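Local coordinates for protein ubiquitin-conjugating enzyme E2-21 kDa (Pichia angusta, PDB 5NL8) that probably accepts ubiquitin from E1 as a thioester and passes it to other proteins as an E2 enzyme, a step thought to be needed for peroxisome biogenesis, at residues G32-H37 with S47-G52; K64-I69 with K79-V84; T71-D76 with Q127-A132. One frame throughout, in Å; residues are numbered along the deposited sequence.

Contact 1. Residues G32-H37 with S47-G52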
loop_
_atom_site.group_PDB
_atom_site.type_symbol
_atom_site.label_atom_id
_atom_site.label_comp_id
_atom_site.label_asym_id
_atom_site.label_seq_id
_atom_site.Cartn_x
_atom_site.Cartn_y
_atom_site.Cartn_z
ATOM N N GLY A 32 9.557 -4.797 -0.742
ATOM C CA GLY A 32 8.894 -3.547 -1.071
ATOM C C GLY A 32 8.463 -2.725 0.130
ATOM O O GLY A 32 8.009 -1.589 -0.017
ATOM N N ILE A 33 8.596 -3.297 1.320
ATOM C CA ILE A 33 8.297 -2.568 2.546
ATOM C C ILE A 33 9.357 -1.505 2.800
ATOM O O ILE A 33 10.547 -1.812 2.887
ATOM C CB ILE A 33 8.225 -3.504 3.761
ATOM C CG1 ILE A 33 7.158 -4.575 3.545
ATOM C CG2 ILE A 33 7.940 -2.713 5.027
ATOM C CD1 ILE A 33 7.078 -5.577 4.674
ATOM N N VAL A 34 8.923 -0.254 2.921
ATOM C CA VAL A 34 9.850 0.847 3.140
ATOM C C VAL A 34 9.752 1.389 4.563
ATOM O O VAL A 34 10.772 1.682 5.187
ATOM C CB VAL A 34 9.613 1.988 2.139
ATOM C CG1 VAL A 34 10.554 3.155 2.421
ATOM C CG2 VAL A 34 9.801 1.482 0.717
ATOM N N ASP A 35 8.535 1.514 5.085
ATOM C CA ASP A 35 8.382 2.000 6.458
ATOM C C ASP A 35 7.105 1.483 7.119
ATOM O O ASP A 35 6.178 1.040 6.438
ATOM C CB ASP A 35 8.406 3.533 6.482
ATOM C CG ASP A 35 8.708 4.096 7.864
ATOM O OD1 ASP A 35 9.161 3.325 8.739
ATOM O OD2 ASP A 35 8.499 5.310 8.073
ATOM N N LEU A 36 7.074 1.542 8.450
ATOM C CA LEU A 36 5.922 1.110 9.240
ATOM C C LEU A 36 5.977 1.700 10.650
ATOM O O LEU A 36 7.011 1.629 11.308
ATOM C CB LEU A 36 5.868 -0.419 9.320
ATOM C CG LEU A 36 4.816 -1.038 10.248
ATOM C CD1 LEU A 36 3.410 -0.839 9.692
ATOM C CD2 LEU A 36 5.094 -2.515 10.477
ATOM N N HIS A 37 4.871 2.280 11.115
ATOM C CA HIS A 37 4.805 2.796 12.487
ATOM C C HIS A 37 3.368 3.099 12.902
ATOM O O HIS A 37 2.508 3.299 12.051
ATOM C CB HIS A 37 5.676 4.054 12.641
ATOM C CG HIS A 37 5.283 5.183 11.744
ATOM N ND1 HIS A 37 4.339 6.124 12.099
ATOM C CD2 HIS A 37 5.713 5.528 10.509
ATOM C CE1 HIS A 37 4.202 6.995 11.119
ATOM N NE2 HIS A 37 5.022 6.660 10.139
ATOM N N SER A 47 0.462 3.260 10.082
ATOM C CA SER A 47 0.862 3.914 8.849
ATOM C C SER A 47 2.043 3.163 8.238
ATOM O O SER A 47 3.005 2.836 8.940
ATOM C CB SER A 47 1.236 5.372 9.110
ATOM O OG SER A 47 1.796 5.967 7.956
ATOM N N ALA A 48 1.971 2.883 6.939
ATOM C CA ALA A 48 3.070 2.194 6.265
ATOM C C ALA A 48 3.467 2.892 4.973
ATOM O O ALA A 48 2.713 3.698 4.432
ATOM C CB ALA A 48 2.698 0.742 5.982
ATOM N N VAL A 49 4.666 2.583 4.491
ATOM C CA VAL A 49 5.133 3.079 3.202
ATOM C C VAL A 49 5.697 1.921 2.390
ATOM O O VAL A 49 6.578 1.199 2.875
ATOM C CB VAL A 49 6.213 4.173 3.355
ATOM C CG1 VAL A 49 6.768 4.568 1.992
ATOM C CG2 VAL A 49 5.653 5.392 4.079
ATOM N N ILE A 50 5.183 1.740 1.171
ATOM C CA ILE A 50 5.643 0.659 0.294
ATOM C C ILE A 50 6.104 1.151 -1.078
ATOM O O ILE A 50 5.649 2.186 -1.568
ATOM C CB ILE A 50 4.547 -0.416 0.068
ATOM C CG1 ILE A 50 3.328 0.185 -0.640
ATOM C CG2 ILE A 50 4.157 -1.073 1.378
ATOM C CD1 ILE A 50 2.287 -0.842 -1.061
ATOM N N ARG A 51 7.007 0.387 -1.691
ATOM C CA ARG A 51 7.522 0.692 -3.021
ATOM C C ARG A 51 6.881 -0.214 -4.069
ATOM O O ARG A 51 6.684 -1.405 -3.833
ATOM C CB ARG A 51 9.050 0.541 -3.052
ATOM C CG ARG A 51 9.683 0.720 -4.429
ATOM C CD ARG A 51 11.211 0.594 -4.384
ATOM N NE ARG A 51 11.849 1.708 -3.680
ATOM C CZ ARG A 51 12.438 1.612 -2.491
ATOM N NH1 ARG A 51 12.484 0.447 -1.861
ATOM N NH2 ARG A 51 12.991 2.682 -1.933
ATOM N N GLY A 52 6.544 0.358 -5.221
ATOM C CA GLY A 52 6.021 -0.419 -6.332
ATOM C C GLY A 52 7.018 -1.462 -6.799
ATOM O O GLY A 52 8.196 -1.160 -6.989
HETATM O O HOH W 1 5.115 5.551 7.505
#

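Contact 2. Residues K64-I69 with K79-V84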
loop_
_atom_site.group_PDB
_atom_site.type_symbol
_atom_site.label_atom_id
_atom_site.label_comp_id
_atom_site.label_asym_id
_atom_site.label_seq_id
_atom_site.Cartn_x
_atom_site.Cartn_y
_atom_site.Cartn_z
ATOM N N LYS A 64 1.673 5.442 0.396
ATOM C CA LYS A 64 1.380 5.383 1.820
ATOM C C LYS A 64 0.129 4.548 2.062
ATOM O O LYS A 64 -0.801 4.548 1.251
ATOM C CB LYS A 64 1.202 6.791 2.393
ATOM C CG LYS A 64 1.825 7.012 3.762
ATOM C CD LYS A 64 2.534 8.363 3.818
ATOM C CE LYS A 64 3.209 8.607 5.163
ATOM N NZ LYS A 64 2.226 8.703 6.279
ATOM N N LEU A 65 0.113 3.845 3.185
ATOM C CA LEU A 65 -0.994 2.969 3.532
ATOM C C LEU A 65 -1.457 3.242 4.951
ATOM O O LEU A 65 -0.657 3.606 5.818
ATOM C CB LEU A 65 -0.588 1.499 3.411
ATOM C CG LEU A 65 -0.117 0.933 2.075
ATOM C CD1 LEU A 65 0.394 -0.476 2.291
ATOM C CD2 LEU A 65 -1.243 0.934 1.062
ATOM N N GLU A 66 -2.751 3.047 5.176
ATOM C CA GLU A 66 -3.316 3.074 6.515
ATOM C C GLU A 66 -3.945 1.718 6.828
ATOM O O GLU A 66 -4.656 1.133 5.999
ATOM C CB GLU A 66 -4.342 4.196 6.651
ATOM C CG GLU A 66 -5.027 4.239 8.003
ATOM C CD GLU A 66 -5.962 5.421 8.144
ATOM O OE1 GLU A 66 -5.648 6.498 7.594
ATOM O OE2 GLU A 66 -7.013 5.272 8.800
ATOM N N ILE A 67 -3.661 1.221 8.030
ATOM C CA ILE A 67 -4.053 -0.118 8.439
ATOM C C ILE A 67 -4.835 -0.097 9.746
ATOM O O ILE A 67 -4.351 0.388 10.762
ATOM C CB ILE A 67 -2.829 -1.028 8.614
ATOM C CG1 ILE A 67 -1.991 -1.050 7.335
ATOM C CG2 ILE A 67 -3.256 -2.436 8.991
ATOM C CD1 ILE A 67 -0.502 -1.134 7.594
ATOM N N ASP A 68 -6.049 -0.629 9.710
ATOM C CA ASP A 68 -6.886 -0.735 10.896
ATOM C C ASP A 68 -6.942 -2.185 11.364
ATOM O O ASP A 68 -7.236 -3.091 10.579
ATOM C CB ASP A 68 -8.290 -0.201 10.613
ATOM C CG ASP A 68 -8.290 1.276 10.246
ATOM O OD1 ASP A 68 -7.277 1.758 9.699
ATOM O OD2 ASP A 68 -9.303 1.956 10.510
ATOM N N ILE A 69 -6.646 -2.388 12.644
ATOM C CA ILE A 69 -6.571 -3.720 13.235
ATOM C C ILE A 69 -7.854 -4.070 13.982
ATOM O O ILE A 69 -8.309 -3.299 14.822
ATOM C CB ILE A 69 -5.380 -3.828 14.210
ATOM C CG1 ILE A 69 -4.068 -3.502 13.494
ATOM C CG2 ILE A 69 -5.326 -5.204 14.847
ATOM C CD1 ILE A 69 -3.751 -4.423 12.335
ATOM N N LYS A 79 -7.861 -4.338 8.012
ATOM C CA LYS A 79 -8.441 -3.591 6.904
ATOM C C LYS A 79 -7.415 -2.568 6.442
ATOM O O LYS A 79 -6.850 -1.841 7.252
ATOM C CB LYS A 79 -9.749 -2.908 7.313
ATOM C CG LYS A 79 -10.916 -3.866 7.501
ATOM C CD LYS A 79 -12.190 -3.123 7.874
ATOM C CE LYS A 79 -13.292 -4.086 8.289
ATOM N NZ LYS A 79 -14.383 -3.395 9.033
ATOM N N ILE A 80 -7.155 -2.521 5.142
ATOM C CA ILE A 80 -6.066 -1.696 4.644
ATOM C C ILE A 80 -6.523 -0.809 3.495
ATOM O O ILE A 80 -7.297 -1.239 2.639
ATOM C CB ILE A 80 -4.875 -2.579 4.205
ATOM C CG1 ILE A 80 -4.403 -3.423 5.392
ATOM C CG2 ILE A 80 -3.741 -1.736 3.656
ATOM C CD1 ILE A 80 -3.219 -4.310 5.112
ATOM N N LYS A 81 -6.062 0.438 3.491
ATOM C CA LYS A 81 -6.381 1.347 2.398
ATOM C C LYS A 81 -5.171 2.179 1.986
ATOM O O LYS A 81 -4.283 2.440 2.796
ATOM C CB LYS A 81 -7.541 2.276 2.782
ATOM C CG LYS A 81 -7.173 3.359 3.794
ATOM C CD LYS A 81 -8.316 4.349 4.004
ATOM C CE LYS A 81 -7.899 5.489 4.926
ATOM N NZ LYS A 81 -9.014 6.439 5.200
ATOM N N PHE A 82 -5.140 2.587 0.719
ATOM C CA PHE A 82 -4.155 3.555 0.250
ATOM C C PHE A 82 -4.532 4.964 0.696
ATOM O O PHE A 82 -5.713 5.313 0.751
ATOM C CB PHE A 82 -4.028 3.513 -1.276
ATOM C CG PHE A 82 -3.249 2.339 -1.786
ATOM C CD1 PHE A 82 -3.874 1.124 -2.025
ATOM C CD2 PHE A 82 -1.889 2.448 -2.026
ATOM C CE1 PHE A 82 -3.152 0.038 -2.492
ATOM C CE2 PHE A 82 -1.163 1.364 -2.489
ATOM C CZ PHE A 82 -1.795 0.158 -2.723
ATOM N N VAL A 83 -3.525 5.768 1.015
ATOM C CA VAL A 83 -3.744 7.172 1.346
ATOM C C VAL A 83 -3.906 7.991 0.066
ATOM O O VAL A 83 -2.950 8.188 -0.684
ATOM C CB VAL A 83 -2.587 7.748 2.180
ATOM C CG1 VAL A 83 -2.792 9.240 2.414
ATOM C CG2 VAL A 83 -2.460 7.002 3.506
ATOM N N VAL A 84 -5.128 8.453 -0.172
ATOM C CA VAL A 84 -5.473 9.205 -1.373
ATOM C C VAL A 84 -5.955 10.612 -1.007
ATOM O O VAL A 84 -6.858 10.767 -0.188
ATOM C CB VAL A 84 -6.569 8.479 -2.185
ATOM C CG1 VAL A 84 -7.025 9.328 -3.360
ATOM C CG2 VAL A 84 -6.064 7.113 -2.661
HETATM O O HOH W 2 -0.289 7.127 -1.169
#

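Contact 3. Residues T71-D76 with Q127-A132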
loop_
_atom_site.group_PDB
_atom_site.type_symbol
_atom_site.label_atom_id
_atom_site.label_comp_id
_atom_site.label_asym_id
_atom_site.label_seq_id
_atom_site.Cartn_x
_atom_site.Cartn_y
_atom_site.Cartn_z
ATOM N N THR A 71 -10.353 -6.154 16.663
ATOM C CA THR A 71 -10.175 -6.507 18.069
ATOM C C THR A 71 -9.829 -7.979 18.252
ATOM O O THR A 71 -9.096 -8.343 19.172
ATOM C CB THR A 71 -11.442 -6.197 18.889
ATOM O OG1 THR A 71 -12.001 -4.949 18.460
ATOM C CG2 THR A 71 -11.118 -6.129 20.375
ATOM N N ASN A 72 -10.359 -8.822 17.374
ATOM C CA ASN A 72 -10.151 -10.261 17.477
ATOM C C ASN A 72 -8.907 -10.730 16.727
ATOM O O ASN A 72 -8.728 -11.925 16.497
ATOM C CB ASN A 72 -11.384 -11.010 16.963
ATOM C CG ASN A 72 -11.653 -10.753 15.493
ATOM O OD1 ASN A 72 -11.386 -9.664 14.982
ATOM N ND2 ASN A 72 -12.181 -11.758 14.804
ATOM N N TYR A 73 -8.055 -9.781 16.345
ATOM C CA TYR A 73 -6.803 -10.083 15.658
ATOM C C TYR A 73 -5.994 -11.116 16.443
ATOM O O TYR A 73 -5.901 -11.021 17.665
ATOM C CB TYR A 73 -5.995 -8.797 15.463
ATOM C CG TYR A 73 -4.723 -8.963 14.667
ATOM C CD1 TYR A 73 -4.743 -8.936 13.280
ATOM C CD2 TYR A 73 -3.500 -9.134 15.303
ATOM C CE1 TYR A 73 -3.582 -9.084 12.546
ATOM C CE2 TYR A 73 -2.332 -9.284 14.577
ATOM C CZ TYR A 73 -2.380 -9.257 13.199
ATOM O OH TYR A 73 -1.223 -9.405 12.470
ATOM N N PRO A 74 -5.407 -12.107 15.750
ATOM C CA PRO A 74 -5.386 -12.307 14.297
ATOM C C PRO A 74 -6.435 -13.283 13.765
ATOM O O PRO A 74 -6.158 -13.972 12.783
ATOM C CB PRO A 74 -3.991 -12.879 14.069
ATOM C CG PRO A 74 -3.790 -13.746 15.272
ATOM C CD PRO A 74 -4.517 -13.067 16.425
ATOM N N LEU A 75 -7.604 -13.354 14.393
ATOM C CA LEU A 75 -8.664 -14.228 13.898
ATOM C C LEU A 75 -9.252 -13.661 12.615
ATOM O O LEU A 75 -9.770 -14.396 11.775
ATOM C CB LEU A 75 -9.761 -14.417 14.947
ATOM C CG LEU A 75 -9.635 -15.631 15.872
ATOM C CD1 LEU A 75 -8.272 -15.679 16.554
ATOM C CD2 LEU A 75 -10.753 -15.637 16.902
ATOM N N ASP A 76 -9.171 -12.343 12.476
ATOM C CA ASP A 76 -9.605 -11.664 11.264
ATOM C C ASP A 76 -8.488 -10.766 10.743
ATOM O O ASP A 76 -7.682 -10.263 11.524
ATOM C CB ASP A 76 -10.880 -10.859 11.525
ATOM C CG ASP A 76 -12.136 -11.683 11.323
ATOM O OD1 ASP A 76 -12.131 -12.563 10.436
ATOM O OD2 ASP A 76 -13.125 -11.454 12.049
ATOM N N GLN A 127 -9.539 -13.921 1.435
ATOM C CA GLN A 127 -9.324 -15.208 0.787
ATOM C C GLN A 127 -7.980 -15.828 1.160
ATOM O O GLN A 127 -7.809 -17.042 1.081
ATOM C CB GLN A 127 -9.423 -15.064 -0.733
ATOM C CG GLN A 127 -10.777 -14.579 -1.224
ATOM C CD GLN A 127 -11.933 -15.349 -0.616
ATOM O OE1 GLN A 127 -12.736 -14.794 0.136
ATOM N NE2 GLN A 127 -12.026 -16.632 -0.942
ATOM N N LYS A 128 -7.028 -14.998 1.573
ATOM C CA LYS A 128 -5.683 -15.486 1.864
ATOM C C LYS A 128 -5.393 -15.639 3.358
ATOM O O LYS A 128 -4.668 -16.548 3.758
ATOM C CB LYS A 128 -4.635 -14.557 1.240
ATOM C CG LYS A 128 -4.434 -14.746 -0.257
ATOM C CD LYS A 128 -2.985 -14.491 -0.661
ATOM C CE LYS A 128 -2.107 -15.702 -0.356
ATOM N NZ LYS A 128 -0.725 -15.568 -0.904
ATOM N N TRP A 129 -5.966 -14.759 4.175
ATOM C CA TRP A 129 -5.553 -14.620 5.572
ATOM C C TRP A 129 -5.767 -15.865 6.438
ATOM O O TRP A 129 -6.762 -16.579 6.304
ATOM C CB TRP A 129 -6.274 -13.432 6.217
ATOM C CG TRP A 129 -5.793 -13.131 7.605
ATOM C CD1 TRP A 129 -6.326 -13.588 8.776
ATOM C CD2 TRP A 129 -4.673 -12.314 7.970
ATOM N NE1 TRP A 129 -5.611 -13.105 9.844
ATOM C CE2 TRP A 129 -4.590 -12.321 9.375
ATOM C CE3 TRP A 129 -3.733 -11.577 7.241
ATOM C CZ2 TRP A 129 -3.604 -11.619 10.068
ATOM C CZ3 TRP A 129 -2.757 -10.880 7.931
ATOM C CH2 TRP A 129 -2.698 -10.908 9.330
ATOM N N SER A 130 -4.806 -16.103 7.326
ATOM C CA SER A 130 -4.874 -17.160 8.327
ATOM C C SER A 130 -4.146 -16.667 9.579
ATOM O O SER A 130 -3.344 -15.739 9.494
ATOM C CB SER A 130 -4.251 -18.456 7.800
ATOM O OG SER A 130 -2.868 -18.519 8.101
ATOM N N PRO A 131 -4.423 -17.273 10.747
ATOM C CA PRO A 131 -3.780 -16.822 11.990
ATOM C C PRO A 131 -2.253 -16.923 11.978
ATOM O O PRO A 131 -1.604 -16.399 12.883
ATOM C CB PRO A 131 -4.368 -17.761 13.047
ATOM C CG PRO A 131 -5.675 -18.186 12.481
ATOM C CD PRO A 131 -5.453 -18.295 11.004
ATOM N N ALA A 132 -1.694 -17.587 10.971
ATOM C CA ALA A 132 -0.246 -17.708 10.838
ATOM C C ALA A 132 0.359 -16.460 10.200
ATOM O O ALA A 132 1.576 -16.270 10.218
ATOM C CB ALA A 132 0.109 -18.942 10.023
#

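Contact 1. Residues G32-H37 with S47-G52
The imidazole of H37 lies over S47, presenting one face to the CB of that serine, which sits 4.2 Å from the ring centroid and somewhat toward the rim. The chi1 of 60° sets CG between the backbone N and the carbonyl carbon, and this turns the ring back across the neighbouring strand. The two residues face each other in an antiparallel hydrogen-bonded pair, each NH donating to the other's carbonyl. S47 OG is engaged further along the sheet by K64, and a water links it weakly to the carboxylate of D35.

Regular pairing is interrupted in the middle by a classic beta bulge: V34 and D35 on one strand both face V49 on the other. The V49 O accepts from V34 N at 2.8 Å and from D35 N at 3.0 Å. The D35 donor lies in the carbonyl plane on a lone pair, whereas the V34 donor is tilted 16° out of it. V49 N in turn donates to D35 O at 2.9 Å, and beyond the bulge R51 N closes onto G32 O at 2.8 Å.

At the bulge V34 points its CB toward the partner strand. This CB meets V49 CG1 at 3.8 Å, while V34 CG2 lies over one face of the R51 guanidinium, 3.9 Å from NH1; the arginine chain, bent at chi3, crosses the valine at roughly a right angle. On the face opposite H37, S47, D35 and V49, L36 CD1 reaches A48 CB at 4.1 Å, in a layer covered by helices 6-21 and 135-147.

The chemistry is thus divided between the two faces, aliphatic beneath the helices and partly polar on the other, and the doubly gripped carbonyl of V49 lets the hairpin absorb one extra residue while both bulge amides remain bonded.

Contact 2. Residues K64-I69 with K79-V84
L65 sets its CD2 methyl over one face of the F82 ring, 3.6 Å from the centroid and 15° off the normal, the two side chains lying alongside each other. The backbones satisfy one another on both sides of this pair. Toward the open end K64 O accepts from V83 N at 3.0 Å, from above the carbonyl plane; toward the turn E66 and K81 exchange two bonds, E66 N to K81 O measuring 2.9 Å, and D68 and K79 do the same. A water closes the open end, accepting from K64 N and donating to V83 O at 2.9 Å. Residues that point their amides outward find other mates: L65 bonds to A48 of strand 45-51, and F82 to G118.

E66 runs extended beside K81, bringing OE1 within 3.6 Å of K81 CE, yet E66 OE1 to K81 NZ is 4.1 Å, beyond a salt bridge; E66 OE2 instead forms a salt bridge with R45 of strand 45-51. Replacing F82 by an alanine is likely to leave the L65 methyl without its aromatic platform and to open a gap beside M108 and I120, which the ring also touches. I67 and I80 continue the apolar face, CG1 to CG1, toward helix 135-147. This is an antiparallel beta hairpin, strands 62-68 and 79-82, forming the last two strands of the four-stranded sheet of the UBC fold.

Contact 3. Residues T71-D76 with Q127-A132
Two signature loops of the ubiquitin-conjugating fold meet where Y73 and P74 touch W129 and P131: the Tyr-Pro-x-x-Pro-Pro loop between strands 62-68 and 79-82, and the Trp-Ser-Pro loop ahead of helix 135-147. In E2 enzymes generally these loops contribute to the surface that receives E3 ligases, a role consistent with the position here at the periphery of the domain.

The polar link is a single bond. W129 NE1 donates to P74 O at 3.1 Å in a nearly straight hydrogen bond, 172° at the hydrogen. The acceptor lies in the plane of the indole, at its edge, although the donor stands well above the carbonyl plane of the proline. W129 gets there by carrying CG anti to its backbone N, chi1 -174°, which extends the indole across to the other loop.

Beside this bond the benzo side of the indole meets the tyrosine. Y73 CE1 approaches W129 CZ2 to 3.5 Å, the rings touching rim to rim with planes at 44°, so neither covers the other's face. The peptide joining Y73 to P74 is cis, and it folds the proline back onto its neighbour: P74 CB sits 3.8 Å above the plane of the Y73 ring, over its centre. The hydroxyl of Y73 is hydrogen-bonded to the carboxylate of E13 in helix 6-21, fastening this loop to the N-terminal helix as well.

Each loop is also tied within itself. N72 ND2 donates to D76 OD2 at 2.9 Å, meeting the carboxylate from above its plane, and L75 N donates to N72 O. Past the tryptophan, S130 OG accepts from A132 N at 3.2 Å in an ST turn, while P131 CA packs 3.8 Å from P74 O.

Overall arrangement
Contacts 1 and 2 are the two outer pairings of one four-stranded antiparallel meander, ordered 33-38, 45-51, 62-68, 79-82. Their centres are 11 Å apart, and they join where strands 45-51 and 62-68 lie side by side, I50 CD1 packing on L65 CD1 at 3.9 Å. Contact 1 closes before contact 2 opens, whereas contacts 2 and 3 alternate: residues 71-76 belong to the turn of the second hairpin, and 127-132 follow later. Contact 3 lies about 17 Å from contact 2 and 21 Å from contact 1, centre to centre. The sheet, backed by helix 135-147, forms the centre of the UBC fold, and the loop joining its last two strands extends to the domain edge.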